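PDB 4RK1: ribose transcriptional regulator from Enterococcus faecium DO, which binds ribose in a periplasmic-binding-protein-like domain and probably acts as a DNA-binding transcriptional repressor of the LacI family. Local coordinates for residues E30-K35 with S246-L251; F101-R106 with K259-K264; T166-Q171 with D193-G198; L232-Q237 with E271-T276. All blocks are in the same frame, centred on the assembly; numbering follows the deposited sequence.

Contact 1 (E30-K35 with S246-L251); sequences EDILYK and SAKLLL
Ile32 and Leu33, near the end of helix 20-33, pack against Ala247, Lys248 and Leu251 of helix 239-255, joining two helices of the N-terminal subdomain in a LacI-type, periplasmic-binding-protein-like fold. No hydrogen bond crosses between the two segments, so apolar contact carries the interface. At its middle the methyl of Ala247 sits against the branch point of Ile32, CB to CB at 3.6 Å, with the helices close enough for the CA atoms of these residues to lie 6.1 Å apart. The two arms of Ile32 serve different neighbours. CG2, placed anti to the backbone N by chi1 of -62°, meets Leu251 CD1 at 3.6 Å, while CD1 lies against the aliphatic part of Lys248, the Ile32 and Lys248 side chains crossing at about a right angle. Leu33 adds a single branch, CD2, which reaches both the Ala247 methyl and Leu251. Just outside, Asp31 OD2 is hydrogen-bonded to Gln244 NE2. Phe38 touches both Leu33 and Leu251, and Ile29, one turn before Leu33, also packs on Ala247. The leucines themselves meet branch to branch, Leu33 CD2 lying 3.7 Å from Leu251 CD2.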
# COMPACT_ATOMS: atom_id res chain seq x y z
N GLU B 30 -7.58 -12.88 -2.39
CA GLU B 30 -6.66 -13.80 -3.09
C GLU B 30 -6.44 -15.08 -2.32
O GLU B 30 -6.35 -16.16 -2.90
CB GLU B 30 -5.30 -13.13 -3.32
CG GLU B 30 -5.31 -12.05 -4.37
CD GLU B 30 -4.01 -11.28 -4.40
OE1 GLU B 30 -3.21 -11.40 -3.45
OE2 GLU B 30 -3.79 -10.54 -5.38
N ASP B 31 -6.35 -14.96 -0.99
CA ASP B 31 -6.15 -16.09 -0.10
C ASP B 31 -7.20 -17.18 -0.32
O ASP B 31 -6.89 -18.37 -0.27
CB ASP B 31 -6.20 -15.63 1.36
CG ASP B 31 -5.98 -16.77 2.34
OD1 ASP B 31 -4.85 -17.26 2.44
OD2 ASP B 31 -6.94 -17.15 3.04
N ILE B 32 -8.44 -16.77 -0.53
CA ILE B 32 -9.53 -17.70 -0.76
C ILE B 32 -9.60 -18.15 -2.22
O ILE B 32 -9.74 -19.33 -2.50
CB ILE B 32 -10.87 -17.06 -0.33
CG1 ILE B 32 -10.86 -16.73 1.17
CG2 ILE B 32 -12.05 -17.96 -0.71
CD1 ILE B 32 -10.56 -17.88 2.10
N LEU B 33 -9.53 -17.20 -3.15
CA LEU B 33 -9.71 -17.52 -4.56
C LEU B 33 -8.59 -18.40 -5.11
O LEU B 33 -8.85 -19.28 -5.93
CB LEU B 33 -9.83 -16.24 -5.39
CG LEU B 33 -11.07 -15.37 -5.09
CD1 LEU B 33 -11.16 -14.23 -6.10
CD2 LEU B 33 -12.35 -16.19 -5.09
N TYR B 34 -7.36 -18.16 -4.66
CA TYR B 34 -6.18 -18.95 -5.07
C TYR B 34 -6.42 -20.45 -4.87
O TYR B 34 -6.04 -21.25 -5.72
CB TYR B 34 -4.94 -18.51 -4.28
CG TYR B 34 -3.70 -19.37 -4.48
CD1 TYR B 34 -2.90 -19.22 -5.61
CD2 TYR B 34 -3.33 -20.32 -3.52
CE1 TYR B 34 -1.77 -20.00 -5.79
CE2 TYR B 34 -2.19 -21.10 -3.70
CZ TYR B 34 -1.42 -20.94 -4.83
OH TYR B 34 -0.29 -21.71 -5.01
N LYS B 35 -7.05 -20.81 -3.76
CA LYS B 35 -7.31 -22.21 -3.44
C LYS B 35 -8.31 -22.89 -4.38
O LYS B 35 -8.34 -24.12 -4.45
CB LYS B 35 -7.79 -22.35 -1.99
CG LYS B 35 -6.70 -22.09 -0.96
CD LYS B 35 -7.18 -22.37 0.46
CE LYS B 35 -8.02 -21.23 1.01
NZ LYS B 35 -8.87 -21.66 2.15
N SER B 246 -15.74 -11.86 1.55
CA SER B 246 -16.24 -11.44 0.23
C SER B 246 -15.93 -12.50 -0.83
O SER B 246 -16.79 -12.83 -1.66
CB SER B 246 -15.69 -10.05 -0.14
OG SER B 246 -14.35 -10.11 -0.60
N ALA B 247 -14.74 -13.09 -0.78
CA ALA B 247 -14.39 -14.11 -1.76
C ALA B 247 -15.19 -15.40 -1.55
O ALA B 247 -15.65 -16.01 -2.53
CB ALA B 247 -12.89 -14.41 -1.70
N LYS B 248 -15.35 -15.83 -0.30
CA LYS B 248 -16.14 -17.03 0.01
C LYS B 248 -17.61 -16.87 -0.43
O LYS B 248 -18.18 -17.78 -1.02
CB LYS B 248 -16.09 -17.37 1.51
CG LYS B 248 -14.77 -17.92 2.00
CD LYS B 248 -14.77 -18.09 3.51
CE LYS B 248 -13.69 -19.05 3.97
NZ LYS B 248 -13.44 -18.95 5.43
N LEU B 249 -18.20 -15.72 -0.14
CA LEU B 249 -19.55 -15.44 -0.61
C LEU B 249 -19.65 -15.57 -2.13
O LEU B 249 -20.62 -16.14 -2.64
CB LEU B 249 -20.00 -14.04 -0.21
CG LEU B 249 -20.45 -13.85 1.22
CD1 LEU B 249 -20.62 -12.36 1.49
CD2 LEU B 249 -21.75 -14.58 1.50
N LEU B 250 -18.66 -15.05 -2.85
CA LEU B 250 -18.69 -15.11 -4.32
C LEU B 250 -18.58 -16.54 -4.82
O LEU B 250 -19.32 -16.93 -5.71
CB LEU B 250 -17.61 -14.23 -4.95
CG LEU B 250 -17.66 -14.07 -6.48
CD1 LEU B 250 -19.03 -13.64 -6.97
CD2 LEU B 250 -16.62 -13.05 -6.91
N LEU B 251 -17.65 -17.32 -4.26
CA LEU B 251 -17.49 -18.73 -4.67
C LEU B 251 -18.75 -19.53 -4.40
O LEU B 251 -19.11 -20.39 -5.19
CB LEU B 251 -16.33 -19.39 -3.92
CG LEU B 251 -14.91 -18.92 -4.22
CD1 LEU B 251 -13.94 -19.63 -3.29
CD2 LEU B 251 -14.54 -19.15 -5.68

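Contact 2 (F101-R106 with K259-K264); sequences FSDAVR and KEWEEK
Asp103 OD1 accepts the backbone N-H of Glu262 at 2.9 Å, using the lone pair that faces away from OD2, in a nearly straight bond (163°). Beyond it the chains run as parallel strands: Ala104 N donates to Glu262 O, Lys264 N to Ala104 O, and Arg106 N to Lys264 O. On the face carrying Ala104 and Glu263, Arg106 NE donates to Glu263 OE2 at 2.9 Å in a salt bridge; the oxygen lies in the guanidinium plane, although the carboxylate is turned 45° from it. At the other end Trp261 lies across the backbone of Phe101, whose CA stands over the six-membered ring, 3.8 Å from its centroid, in a CH-pi contact. The Phe101 ring meets the indole obliquely, CD1 to CZ2 at 3.7 Å.

Farther out, Lys259 NZ binds Glu262 OE2 at 2.7 Å and shares a water with Asp103 OD2, though the water's bond to the aspartate is weak. Arg253 forms a salt bridge with Asp103 OD1 and a cation-pi contact with Trp261, while Ser98 and Lys96 hold Arg106 NH2. Strand 103-107 thus lies between strands 90-93 and 263-271, with helix 239-255 packed on Val105 through Leu242 and Leu249.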
# COMPACT_ATOMS: atom_id res chain seq x y z
N PHE B 101 -30.02 -8.70 -5.93
CA PHE B 101 -29.42 -9.93 -6.43
C PHE B 101 -27.89 -9.87 -6.38
O PHE B 101 -27.19 -10.24 -7.34
CB PHE B 101 -29.94 -10.28 -7.82
CG PHE B 101 -31.43 -10.57 -7.86
CD1 PHE B 101 -32.04 -11.29 -6.85
CD2 PHE B 101 -32.20 -10.15 -8.94
CE1 PHE B 101 -33.40 -11.57 -6.90
CE2 PHE B 101 -33.55 -10.43 -9.00
CZ PHE B 101 -34.15 -11.14 -7.97
N SER B 102 -27.39 -9.40 -5.25
CA SER B 102 -25.98 -9.48 -4.92
C SER B 102 -25.88 -9.80 -3.44
O SER B 102 -26.82 -9.55 -2.68
CB SER B 102 -25.27 -8.16 -5.21
OG SER B 102 -25.75 -7.11 -4.38
N ASP B 103 -24.77 -10.39 -3.04
CA ASP B 103 -24.44 -10.55 -1.64
C ASP B 103 -23.56 -9.39 -1.23
O ASP B 103 -22.95 -8.74 -2.07
CB ASP B 103 -23.72 -11.87 -1.43
CG ASP B 103 -24.50 -13.05 -1.97
OD1 ASP B 103 -25.52 -13.41 -1.35
OD2 ASP B 103 -24.09 -13.61 -3.01
N ALA B 104 -23.52 -9.10 0.07
CA ALA B 104 -22.74 -7.99 0.59
C ALA B 104 -22.02 -8.42 1.86
O ALA B 104 -22.49 -9.31 2.57
CB ALA B 104 -23.64 -6.81 0.88
N VAL B 105 -20.88 -7.78 2.12
CA VAL B 105 -20.18 -7.90 3.40
C VAL B 105 -19.88 -6.50 3.88
O VAL B 105 -19.35 -5.69 3.12
CB VAL B 105 -18.82 -8.60 3.32
CG1 VAL B 105 -18.39 -9.04 4.72
CG2 VAL B 105 -18.85 -9.76 2.36
N ARG B 106 -20.18 -6.23 5.14
CA ARG B 106 -19.97 -4.92 5.71
C ARG B 106 -19.38 -5.04 7.09
O ARG B 106 -19.46 -6.09 7.71
CB ARG B 106 -21.30 -4.16 5.75
CG ARG B 106 -21.98 -4.18 4.40
CD ARG B 106 -22.70 -2.91 4.10
NE ARG B 106 -23.33 -2.95 2.79
CZ ARG B 106 -22.85 -2.40 1.68
NH1 ARG B 106 -21.70 -1.74 1.66
NH2 ARG B 106 -23.55 -2.50 0.55
N LYS B 259 -28.63 -19.86 -3.85
CA LYS B 259 -28.52 -19.80 -2.39
C LYS B 259 -29.09 -18.49 -1.87
O LYS B 259 -29.26 -17.52 -2.62
CB LYS B 259 -27.06 -19.97 -1.93
CG LYS B 259 -26.13 -18.81 -2.23
CD LYS B 259 -24.75 -19.01 -1.61
CE LYS B 259 -24.73 -18.63 -0.14
NZ LYS B 259 -25.02 -17.18 0.05
N GLU B 260 -29.39 -18.47 -0.58
CA GLU B 260 -29.87 -17.27 0.11
C GLU B 260 -28.98 -16.06 -0.15
O GLU B 260 -27.76 -16.18 -0.09
CB GLU B 260 -29.91 -17.53 1.63
CG GLU B 260 -30.25 -16.30 2.46
CD GLU B 260 -30.49 -16.63 3.92
OE1 GLU B 260 -29.67 -17.36 4.52
OE2 GLU B 260 -31.51 -16.15 4.47
N TRP B 261 -29.59 -14.92 -0.44
CA TRP B 261 -28.88 -13.66 -0.58
C TRP B 261 -28.49 -13.18 0.82
O TRP B 261 -29.32 -13.10 1.72
CB TRP B 261 -29.75 -12.63 -1.29
CG TRP B 261 -30.14 -13.12 -2.64
CD1 TRP B 261 -31.35 -13.65 -3.01
CD2 TRP B 261 -29.30 -13.19 -3.80
NE1 TRP B 261 -31.31 -14.03 -4.33
CE2 TRP B 261 -30.07 -13.76 -4.84
CE3 TRP B 261 -27.98 -12.82 -4.07
CZ2 TRP B 261 -29.57 -13.97 -6.13
CZ3 TRP B 261 -27.47 -13.03 -5.35
CH2 TRP B 261 -28.27 -13.60 -6.36
N GLU B 262 -27.21 -12.87 0.99
CA GLU B 262 -26.70 -12.53 2.31
C GLU B 262 -26.15 -11.12 2.38
O GLU B 262 -25.58 -10.62 1.42
CB GLU B 262 -25.62 -13.52 2.69
CG GLU B 262 -26.14 -14.92 2.88
CD GLU B 262 -25.10 -15.84 3.44
OE1 GLU B 262 -24.86 -15.78 4.66
OE2 GLU B 262 -24.51 -16.61 2.65
N GLU B 263 -26.34 -10.49 3.53
CA GLU B 263 -25.66 -9.25 3.86
C GLU B 263 -24.99 -9.48 5.20
O GLU B 263 -25.60 -9.29 6.25
CB GLU B 263 -26.62 -8.06 3.91
CG GLU B 263 -25.93 -6.75 4.30
CD GLU B 263 -26.40 -5.54 3.50
OE1 GLU B 263 -27.52 -5.58 2.93
OE2 GLU B 263 -25.65 -4.55 3.43
N LYS B 264 -23.74 -9.92 5.15
CA LYS B 264 -23.00 -10.26 6.35
C LYS B 264 -22.46 -8.99 6.96
O LYS B 264 -22.13 -8.05 6.25
CB LYS B 264 -21.88 -11.24 6.05
CG LYS B 264 -22.40 -12.64 5.77
CD LYS B 264 -21.36 -13.73 5.98
CE LYS B 264 -22.00 -15.01 6.50
NZ LYS B 264 -21.52 -16.22 5.78
O HOH W 1 -23.20 -15.83 -1.78

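Contact 3 (T166-Q171 with D193-G198); sequences TQFSKQ and DELAFG. With RIB (alpha-D-ribofuranose), chain K.
Leu195 crosses Phe168 at about a right angle and places its CD1 methyl at the ring edge, 3.6 Å from Phe168 CD1. Its other branch, CD2, lies against residues 166-169, 3.6 Å from Thr166 CG2 and also near the backbone oxygens of Gln167 and Ser169. Lys170 and Glu194 are both folded. The lysine bends at chi3 and chi4 (-69° and -61°), which curls NZ back toward the carboxylate, and the glutamate bends at chi2. NZ consequently reaches Glu194 OE1 at 3.1 Å, on the side of the other carboxylate oxygen, in a salt bridge. A water bonded to Lys170 N also donates to OE1, so the same oxygen takes the ammonium directly and the backbone N through the water. Alongside, Lys170 CD approaches the ring edge of Phe197, and the two backbones come close where Gly198 CA touches Lys170 O at 3.1 Å.

Tyr227 of the second subunit packs on Lys170. Ser169 is the N-cap of helix 170-175, its OG accepting from Gly172 N. Across the Phe168 ring from Leu195, CE2 comes within 3.6 Å of ribose O4, so Leu195 backs an aromatic wall of the ribose pocket, the ligand site of this periplasmic-binding-protein-like fold.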
# COMPACT_ATOMS: atom_id res chain seq x y z
N THR B 166 -10.99 17.16 4.41
CA THR B 166 -9.75 17.17 3.65
C THR B 166 -9.75 16.04 2.62
O THR B 166 -10.76 15.38 2.42
CB THR B 166 -8.51 17.12 4.60
OG1 THR B 166 -7.31 17.39 3.87
CG2 THR B 166 -8.40 15.78 5.34
N GLN B 167 -8.63 15.84 1.93
CA GLN B 167 -8.49 14.73 0.99
C GLN B 167 -8.25 13.46 1.80
O GLN B 167 -7.61 13.51 2.85
CB GLN B 167 -7.33 14.97 0.01
CG GLN B 167 -7.56 16.10 -0.99
CD GLN B 167 -7.37 17.49 -0.39
OE1 GLN B 167 -6.41 17.74 0.35
NE2 GLN B 167 -8.29 18.40 -0.70
N PHE B 168 -8.76 12.34 1.31
CA PHE B 168 -8.73 11.08 2.06
C PHE B 168 -7.36 10.42 1.86
O PHE B 168 -7.22 9.47 1.09
CB PHE B 168 -9.87 10.17 1.58
CG PHE B 168 -10.44 9.24 2.64
CD1 PHE B 168 -10.10 9.34 3.99
CD2 PHE B 168 -11.38 8.28 2.27
CE1 PHE B 168 -10.65 8.49 4.93
CE2 PHE B 168 -11.94 7.43 3.21
CZ PHE B 168 -11.58 7.53 4.55
N SER B 169 -6.34 10.94 2.53
CA SER B 169 -4.96 10.47 2.31
C SER B 169 -4.06 11.00 3.40
O SER B 169 -4.46 11.89 4.15
CB SER B 169 -4.44 10.95 0.96
OG SER B 169 -4.34 12.37 0.95
N LYS B 170 -2.84 10.48 3.47
CA LYS B 170 -1.83 11.03 4.36
C LYS B 170 -1.61 12.52 4.11
O LYS B 170 -1.56 13.33 5.03
CB LYS B 170 -0.50 10.29 4.18
CG LYS B 170 -0.52 8.84 4.61
CD LYS B 170 0.87 8.23 4.71
CE LYS B 170 1.55 8.07 3.36
NZ LYS B 170 0.84 7.18 2.42
N GLN B 171 -1.47 12.89 2.84
CA GLN B 171 -1.28 14.29 2.46
C GLN B 171 -2.44 15.14 2.98
O GLN B 171 -2.23 16.23 3.51
CB GLN B 171 -1.10 14.42 0.94
CG GLN B 171 -0.84 15.84 0.43
CD GLN B 171 0.59 16.30 0.65
OE1 GLN B 171 1.54 15.53 0.47
NE2 GLN B 171 0.76 17.57 1.02
N ASP B 193 -6.65 5.58 9.19
CA ASP B 193 -5.29 5.61 9.72
C ASP B 193 -4.35 6.48 8.88
O ASP B 193 -3.47 7.16 9.42
CB ASP B 193 -4.74 4.18 9.84
CG ASP B 193 -5.47 3.36 10.92
OD1 ASP B 193 -6.07 3.94 11.87
OD2 ASP B 193 -5.44 2.11 10.83
N GLU B 194 -4.56 6.49 7.56
CA GLU B 194 -3.74 7.31 6.67
C GLU B 194 -3.85 8.80 7.04
O GLU B 194 -2.84 9.48 7.18
CB GLU B 194 -4.13 7.07 5.22
CG GLU B 194 -3.80 5.67 4.76
CD GLU B 194 -2.34 5.50 4.38
OE1 GLU B 194 -1.88 6.22 3.48
OE2 GLU B 194 -1.66 4.63 4.97
N LEU B 195 -5.07 9.28 7.22
CA LEU B 195 -5.30 10.63 7.73
C LEU B 195 -4.55 10.86 9.03
O LEU B 195 -3.92 11.90 9.21
CB LEU B 195 -6.79 10.88 7.93
CG LEU B 195 -7.61 11.13 6.66
CD1 LEU B 195 -9.09 11.07 7.00
CD2 LEU B 195 -7.27 12.47 6.02
N ALA B 196 -4.61 9.90 9.95
CA ALA B 196 -3.90 10.06 11.21
C ALA B 196 -2.39 10.20 10.99
O ALA B 196 -1.74 11.01 11.67
CB ALA B 196 -4.21 8.92 12.18
N PHE B 197 -1.82 9.41 10.07
CA PHE B 197 -0.37 9.48 9.81
C PHE B 197 0.01 10.88 9.30
O PHE B 197 1.04 11.42 9.68
CB PHE B 197 0.08 8.45 8.78
CG PHE B 197 -0.22 7.02 9.15
CD1 PHE B 197 -0.47 6.63 10.45
CD2 PHE B 197 -0.26 6.05 8.15
CE1 PHE B 197 -0.74 5.31 10.76
CE2 PHE B 197 -0.52 4.73 8.45
CZ PHE B 197 -0.77 4.36 9.76
N GLY B 198 -0.83 11.45 8.45
CA GLY B 198 -0.69 12.84 8.01
C GLY B 198 -0.60 13.82 9.15
O GLY B 198 0.26 14.71 9.15
O5 RIB K . -8.93 3.46 4.89
C5 RIB K . -9.70 3.61 3.69
C4 RIB K . -11.10 3.73 4.09
O4 RIB K . -11.95 3.85 2.93
C3 RIB K . -11.29 2.43 4.86
O3 RIB K . -11.65 2.82 6.17
C2 RIB K . -12.33 1.68 4.05
O2 RIB K . -13.39 1.18 4.85
C1 RIB K . -12.73 2.63 2.90
O1 RIB K . -14.12 2.89 2.86
O HOH W 2 -2.02 8.41 1.47

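Contact 4 (L232-Q237 with E271-T276); sequences LTTIAQ and EKRFST. With RIB (alpha-D-ribofuranose), chain K.
Thr233 OG1 is gripped by two partners: the backbone N of Arg273 donates to it at 2.7 Å, and a water lies 2.6 Å from it. That water also reaches Thr276 OG1, which is hydrogen-bonded to His119, and gives a weak bond to Arg273 O. With OG1 anti to its own carbonyl carbon (chi1 -69°), the Thr233 hydroxyl points into the turning backbone that follows strand 263-271. Next to it, Thr233 N donates to Ser275 OG at 2.8 Å; this hydroxyl has a second partner in Ile216 O.

Strand 233-236 runs antiparallel to 263-271 here, the one antiparallel pairing in an otherwise parallel sheet, and Thr234 with Glu271 forms a hydrogen-bonded pair, Glu271 N meeting Thr234 O at 2.8 Å. Past this pair the extended side chain of Arg273 runs beside that of Thr234, pointing the same way. Its NH1 donates to Leu232 O at 2.8 Å, almost in line with the carbonyl (171°) and in the guanidinium plane. Glu271 CB lies over the rim of one face of that group, while NH2 is bonded to Asn221 OD1. Glu271 CG rests on the Ala236 methyl, 3.5 Å away. One residue farther, Gln237 belongs to the ribose pocket, and Thr234 OG1 is tied to Asp193.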
# COMPACT_ATOMS: atom_id res chain seq x y z
N LEU B 232 -0.45 3.90 17.10
CA LEU B 232 -1.73 4.55 16.92
C LEU B 232 -2.88 3.74 17.48
O LEU B 232 -3.09 2.58 17.13
CB LEU B 232 -1.96 4.83 15.44
CG LEU B 232 -3.27 5.52 15.03
CD1 LEU B 232 -3.42 6.89 15.69
CD2 LEU B 232 -3.33 5.67 13.52
N THR B 233 -3.62 4.39 18.36
CA THR B 233 -4.88 3.90 18.86
C THR B 233 -5.89 4.06 17.74
O THR B 233 -5.93 5.09 17.08
CB THR B 233 -5.27 4.70 20.11
OG1 THR B 233 -4.35 4.36 21.16
CG2 THR B 233 -6.69 4.42 20.55
N THR B 234 -6.69 3.02 17.51
CA THR B 234 -7.52 2.98 16.31
C THR B 234 -8.69 2.00 16.46
O THR B 234 -8.71 1.18 17.37
CB THR B 234 -6.66 2.63 15.07
OG1 THR B 234 -7.43 2.78 13.88
CG2 THR B 234 -6.11 1.20 15.15
N ILE B 235 -9.67 2.12 15.56
CA ILE B 235 -10.75 1.14 15.44
C ILE B 235 -10.37 0.11 14.39
O ILE B 235 -10.20 0.44 13.22
CB ILE B 235 -12.08 1.81 15.05
CG1 ILE B 235 -12.42 2.94 16.02
CG2 ILE B 235 -13.20 0.79 14.95
CD1 ILE B 235 -12.42 2.54 17.48
N ALA B 236 -10.23 -1.14 14.80
CA ALA B 236 -9.80 -2.18 13.89
C ALA B 236 -10.98 -2.71 13.10
O ALA B 236 -11.95 -3.18 13.67
CB ALA B 236 -9.14 -3.32 14.65
N GLN B 237 -10.90 -2.63 11.77
CA GLN B 237 -11.72 -3.43 10.89
C GLN B 237 -11.00 -4.75 10.69
O GLN B 237 -9.77 -4.77 10.64
CB GLN B 237 -11.89 -2.74 9.54
CG GLN B 237 -12.72 -1.48 9.55
CD GLN B 237 -13.09 -1.04 8.15
OE1 GLN B 237 -12.55 -0.06 7.62
NE2 GLN B 237 -13.99 -1.77 7.52
N GLU B 271 -8.73 -0.75 19.37
CA GLU B 271 -7.32 -1.16 19.57
C GLU B 271 -6.61 -0.05 20.31
O GLU B 271 -6.24 0.97 19.73
CB GLU B 271 -6.62 -1.44 18.23
CG GLU B 271 -7.18 -2.60 17.44
CD GLU B 271 -7.00 -3.94 18.12
OE1 GLU B 271 -6.12 -4.06 18.99
OE2 GLU B 271 -7.74 -4.89 17.78
N LYS B 272 -6.45 -0.24 21.62
CA LYS B 272 -5.91 0.79 22.48
C LYS B 272 -4.40 0.74 22.47
O LYS B 272 -3.80 -0.25 22.88
CB LYS B 272 -6.42 0.62 23.92
CG LYS B 272 -6.15 1.85 24.77
CD LYS B 272 -6.63 1.68 26.20
CE LYS B 272 -6.16 2.84 27.06
NZ LYS B 272 -6.70 2.79 28.45
N ARG B 273 -3.78 1.82 22.01
CA ARG B 273 -2.34 1.89 21.97
C ARG B 273 -1.90 3.13 22.74
O ARG B 273 -2.29 3.29 23.90
CB ARG B 273 -1.81 1.77 20.53
CG ARG B 273 -2.26 0.49 19.85
CD ARG B 273 -1.38 0.10 18.68
NE ARG B 273 -1.81 -1.14 18.07
CZ ARG B 273 -2.64 -1.26 17.05
NH1 ARG B 273 -3.17 -0.18 16.44
NH2 ARG B 273 -2.94 -2.46 16.61
N PHE B 274 -1.13 4.03 22.13
CA PHE B 274 -0.44 5.06 22.91
C PHE B 274 -0.57 6.47 22.36
O PHE B 274 0.18 7.36 22.77
CB PHE B 274 1.02 4.64 23.05
CG PHE B 274 1.19 3.42 23.90
CD1 PHE B 274 1.12 3.51 25.28
CD2 PHE B 274 1.37 2.17 23.33
CE1 PHE B 274 1.25 2.38 26.08
CE2 PHE B 274 1.50 1.04 24.12
CZ PHE B 274 1.44 1.15 25.50
N SER B 275 -1.56 6.68 21.50
CA SER B 275 -1.76 7.98 20.86
C SER B 275 -2.86 8.79 21.52
O SER B 275 -3.20 9.87 21.05
CB SER B 275 -2.05 7.81 19.37
OG SER B 275 -3.24 7.08 19.14
N THR B 276 -3.43 8.28 22.62
CA THR B 276 -4.40 9.04 23.40
C THR B 276 -4.01 9.09 24.87
O THR B 276 -3.32 8.19 25.36
CB THR B 276 -5.85 8.47 23.31
OG1 THR B 276 -5.93 7.21 23.99
CG2 THR B 276 -6.26 8.30 21.87
O5 RIB K . -8.93 3.46 4.89
C5 RIB K . -9.70 3.61 3.69
C4 RIB K . -11.10 3.73 4.09
O4 RIB K . -11.95 3.85 2.93
C3 RIB K . -11.29 2.43 4.86
O3 RIB K . -11.65 2.82 6.17
C2 RIB K . -12.33 1.68 4.05
O2 RIB K . -13.39 1.18 4.85
C1 RIB K . -12.73 2.63 2.90
O1 RIB K . -14.12 2.89 2.86
O HOH W 3 -4.04 5.45 23.54

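How the contacts relate
Contacts 1 and 2 lie in one lobe, their centres 14 Å apart, and touch through helix 239-255. Contacts 3 and 4 share the other lobe, with centres 16 Å apart, and they touch through helix 193-205, where Ala196 CB packs on Leu232 CD2; both reach the ribose between the lobes. Contact centres in different lobes are about 29 to 31 Å apart. Along the chain, contact 3 is nested inside the loops closed by contacts 1 and 2 and precedes contact 4, whereas contacts 1, 2 and 4 interlock. Strand 263-271 runs from contact 2 to contact 4, so one strand passes between the two lobes; contacts 1 and 3 also touch the second subunit.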